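Local coordinates for superantigen-like protein SSL10 (PDB 6LWT), which probably inhibits classical complement activation by binding the Fc region of human IgG, and probably inhibits plasma clotting through prothrombin, at residues A[131-136]-A[160-165]. Residues are numbered along the deposited sequence; the frame is centred on the assembly and turned at random.
Sequences ITLKEL and VKISLK
Leu133, Leu136 and Ile162 meet with no flat group between them; the join is mainly methyl against methyl, and Leu133 also touches Tyr170 of strand 169-173, while Leu136 touches Tyr124. Ile162 points from strand 159-164 toward the first turn of helix 133-148, and its CD1 reaches both leucines. Leu136 meets it tip to tip: Leu136 CD2 lies 3.7 Å from Ile162 CD1, with Leu136 CG 4.0 Å from that same methyl. The other branch of the isoleucine also takes part, Ile162 CG2 standing 4.1 Å from Leu136 CD2. Leu133 crosses Ile162 at a slant and makes a lighter touch, CD1 to CD1 at 4.1 Å. In Ile162 the CG1 branch is turned opposite its carbonyl carbon (chi1 -59°), and the nearly extended second torsion (chi2 154°) carries CD1 out to the helix. The backbones stay well apart, Leu136 CA and Ile162 CA being 9.3 Å from each other, and no hydrogen bond links the two segments.

Thr132 starts the helix as its N-cap: Glu135 N donates to Thr132 OG1 at 3.1 Å with an N-H...O angle of 156°, while Leu136 N bonds to Thr132 O at 3.0 Å. On the carboxylate of Glu135, OE1 pairs with Lys128 and OE2 with Lys139. Ile192 of the neighbouring strand 192-198 touches both Leu136 and Ile162, and Leu172 of strand 169-173 also packs on Ile162.

This is one part of the packing of the helix on the sheet in the beta-grasp domain, at the helix's first turn. With all three touching side chains buried and apolar, the contact rests on dispersion and probably on the exclusion of water, while the threonine cap and the lysine partners of Glu135 serve polar groups outside the interface.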
ATOM      1  N   ILE A 131       3.851  -8.942  -0.060  1.00 20.60           N
ATOM      2  CA  ILE A 131       2.974  -7.787  -0.040  1.00 19.93           C
ATOM      3  C   ILE A 131       3.788  -6.595  -0.507  1.00 19.60           C
ATOM      4  O   ILE A 131       4.926  -6.402  -0.048  1.00 19.41           O
ATOM      5  CB  ILE A 131       2.338  -7.565   1.360  1.00 20.80           C
ATOM      6  CG1 ILE A 131       1.246  -6.501   1.288  1.00 21.77           C
ATOM      7  CG2 ILE A 131       3.372  -7.197   2.436  1.00 20.47           C
ATOM      8  CD1 ILE A 131       0.370  -6.431   2.519  1.00 22.48           C
ATOM      9  N   THR A 132       3.246  -5.820  -1.451  1.00 18.04           N
ATOM     10  CA  THR A 132       3.903  -4.576  -1.815  1.00 17.55           C
ATOM     11  C   THR A 132       3.849  -3.583  -0.664  1.00 17.10           C
ATOM     12  O   THR A 132       2.898  -3.570   0.143  1.00 16.61           O
ATOM     13  CB  THR A 132       3.311  -3.924  -3.090  1.00 18.25           C
ATOM     14  OG1 THR A 132       1.900  -3.689  -2.926  1.00 17.63           O
ATOM     15  CG2 THR A 132       3.564  -4.842  -4.296  1.00 18.16           C
ATOM     16  N   LEU A 133       4.850  -2.719  -0.610  1.00 17.02           N
ATOM     17  CA  LEU A 133       4.775  -1.551   0.272  1.00 17.06           C
ATOM     18  C   LEU A 133       3.533  -0.716   0.005  1.00 16.26           C
ATOM     19  O   LEU A 133       2.945  -0.183   0.942  1.00 16.15           O
ATOM     20  CB  LEU A 133       6.052  -0.710   0.208  1.00 17.42           C
ATOM     21  CG  LEU A 133       6.081   0.518   1.137  1.00 17.51           C
ATOM     22  CD1 LEU A 133       6.047   0.147   2.615  1.00 17.82           C
ATOM     23  CD2 LEU A 133       7.303   1.365   0.858  1.00 17.86           C
ATOM     24  N   LYS A 134       3.106  -0.633  -1.258  1.00 16.85           N
ATOM     25  CA  LYS A 134       1.857   0.027  -1.614  1.00 16.93           C
ATOM     26  C   LYS A 134       0.640  -0.505  -0.844  1.00 17.46           C
ATOM     27  O   LYS A 134      -0.134   0.270  -0.269  1.00 16.34           O
ATOM     28  CB  LYS A 134       1.606  -0.160  -3.110  1.00 17.29           C
ATOM     29  CG  LYS A 134       0.322   0.461  -3.589  1.00 18.20           C
ATOM     30  CD  LYS A 134      -0.063  -0.072  -4.962  1.00 17.86           C
ATOM     31  CE  LYS A 134      -1.240   0.690  -5.512  1.00 18.56           C
ATOM     32  NZ  LYS A 134      -0.945   2.128  -5.703  1.00 19.36           N
ATOM     33  N   GLU A 135       0.464  -1.827  -0.870  1.00 16.86           N
ATOM     34  CA  GLU A 135      -0.697  -2.458  -0.235  1.00 17.31           C
ATOM     35  C   GLU A 135      -0.618  -2.346   1.284  1.00 17.44           C
ATOM     36  O   GLU A 135      -1.628  -2.091   1.948  1.00 16.57           O
ATOM     37  CB  GLU A 135      -0.796  -3.935  -0.647  1.00 18.92           C
ATOM     38  CG  GLU A 135      -2.029  -4.622  -0.083  1.00 19.90           C
ATOM     39  CD  GLU A 135      -2.217  -6.065  -0.532  1.00 23.49           C
ATOM     40  OE1 GLU A 135      -1.648  -6.490  -1.559  1.00 22.17           O
ATOM     41  OE2 GLU A 135      -2.979  -6.777   0.151  1.00 25.75           O
ATOM     42  N   LEU A 136       0.582  -2.524   1.827  1.00 17.11           N
ATOM     43  CA  LEU A 136       0.779  -2.429   3.267  1.00 18.53           C
ATOM     44  C   LEU A 136       0.521  -1.000   3.747  1.00 18.33           C
ATOM     45  O   LEU A 136      -0.232  -0.785   4.691  1.00 17.21           O
ATOM     46  CB  LEU A 136       2.173  -2.912   3.662  1.00 20.71           C
ATOM     47  CG  LEU A 136       2.416  -3.087   5.170  1.00 22.20           C
ATOM     48  CD1 LEU A 136       1.310  -3.867   5.869  1.00 23.62           C
ATOM     49  CD2 LEU A 136       3.760  -3.758   5.362  1.00 24.61           C
ATOM     50  N   VAL A 160       4.612   5.892  10.498  1.00 19.49           N
ATOM     51  CA  VAL A 160       4.467   4.449  10.628  1.00 20.20           C
ATOM     52  C   VAL A 160       5.789   3.796  10.270  1.00 18.65           C
ATOM     53  O   VAL A 160       6.224   3.966   9.150  1.00 20.48           O
ATOM     54  CB  VAL A 160       3.397   3.893   9.674  1.00 19.69           C
ATOM     55  CG1 VAL A 160       3.335   2.374   9.812  1.00 19.01           C
ATOM     56  CG2 VAL A 160       2.039   4.535   9.932  1.00 20.53           C
ATOM     57  N   LYS A 161       6.394   3.034  11.179  1.00 17.73           N
ATOM     58  CA  LYS A 161       7.676   2.373  10.914  1.00 18.33           C
ATOM     59  C   LYS A 161       7.466   0.865  10.850  1.00 16.88           C
ATOM     60  O   LYS A 161       7.129   0.240  11.859  1.00 15.43           O
ATOM     61  CB  LYS A 161       8.724   2.720  11.968  1.00 21.06           C
ATOM     62  CG  LYS A 161      10.096   2.066  11.734  1.00 24.15           C
ATOM     63  CD  LYS A 161      11.067   2.310  12.887  1.00 28.12           C
ATOM     64  CE  LYS A 161      12.423   1.661  12.628  1.00 33.20           C
ATOM     65  NZ  LYS A 161      13.556   2.401  13.263  1.00 35.14           N
ATOM     66  N   ILE A 162       7.685   0.308   9.670  1.00 16.42           N
ATOM     67  CA  ILE A 162       7.587  -1.130   9.458  1.00 16.47           C
ATOM     68  C   ILE A 162       9.008  -1.704   9.549  1.00 17.51           C
ATOM     69  O   ILE A 162       9.856  -1.400   8.705  1.00 17.53           O
ATOM     70  CB  ILE A 162       6.954  -1.430   8.083  1.00 16.47           C
ATOM     71  CG1 ILE A 162       5.545  -0.817   7.977  1.00 16.81           C
ATOM     72  CG2 ILE A 162       6.928  -2.924   7.808  1.00 16.57           C
ATOM     73  CD1 ILE A 162       5.128  -0.508   6.554  1.00 17.37           C
ATOM     74  N   SER A 163       9.262  -2.546  10.551  1.00 16.86           N
ATOM     75  CA  SER A 163      10.557  -3.138  10.738  1.00 16.54           C
ATOM     76  C   SER A 163      10.550  -4.615  10.360  1.00 17.50           C
ATOM     77  O   SER A 163       9.595  -5.362  10.670  1.00 16.62           O
ATOM     78  CB  SER A 163      11.008  -2.944  12.185  1.00 18.17           C
ATOM     79  OG  SER A 163      11.146  -1.551  12.448  1.00 19.97           O
ATOM     80  N   LEU A 164      11.628  -5.022   9.706  1.00 17.17           N
ATOM     81  CA  LEU A 164      11.833  -6.393   9.299  1.00 18.07           C
ATOM     82  C   LEU A 164      12.807  -7.073  10.266  1.00 19.68           C
ATOM     83  O   LEU A 164      13.567  -6.413  10.980  1.00 17.74           O
ATOM     84  CB  LEU A 164      12.340  -6.489   7.866  1.00 17.99           C
ATOM     85  CG  LEU A 164      11.573  -5.755   6.748  1.00 19.53           C
ATOM     86  CD1 LEU A 164      12.089  -6.195   5.390  1.00 20.23           C
ATOM     87  CD2 LEU A 164      10.070  -5.894   6.879  1.00 19.57           C
ATOM     88  N   LYS A 165      12.757  -8.400  10.300  1.00 22.52           N
ATOM     89  CA  LYS A 165      13.592  -9.166  11.226  1.00 24.28           C
ATOM     90  C   LYS A 165      15.103  -8.921  11.098  1.00 24.81           C
ATOM     91  O   LYS A 165      15.820  -8.988  12.101  1.00 26.31           O
ATOM     92  CB  LYS A 165      13.252 -10.658  11.120  1.00 26.31           C
ATOM     93  CG  LYS A 165      11.938 -10.938  11.815  1.00 28.51           C
ATOM     94  CD  LYS A 165      11.322 -12.259  11.421  1.00 31.34           C
ATOM     95  CE  LYS A 165       9.930 -12.313  12.001  1.00 32.79           C
ATOM     96  NZ  LYS A 165       9.279 -13.595  11.659  1.00 34.20           N
TER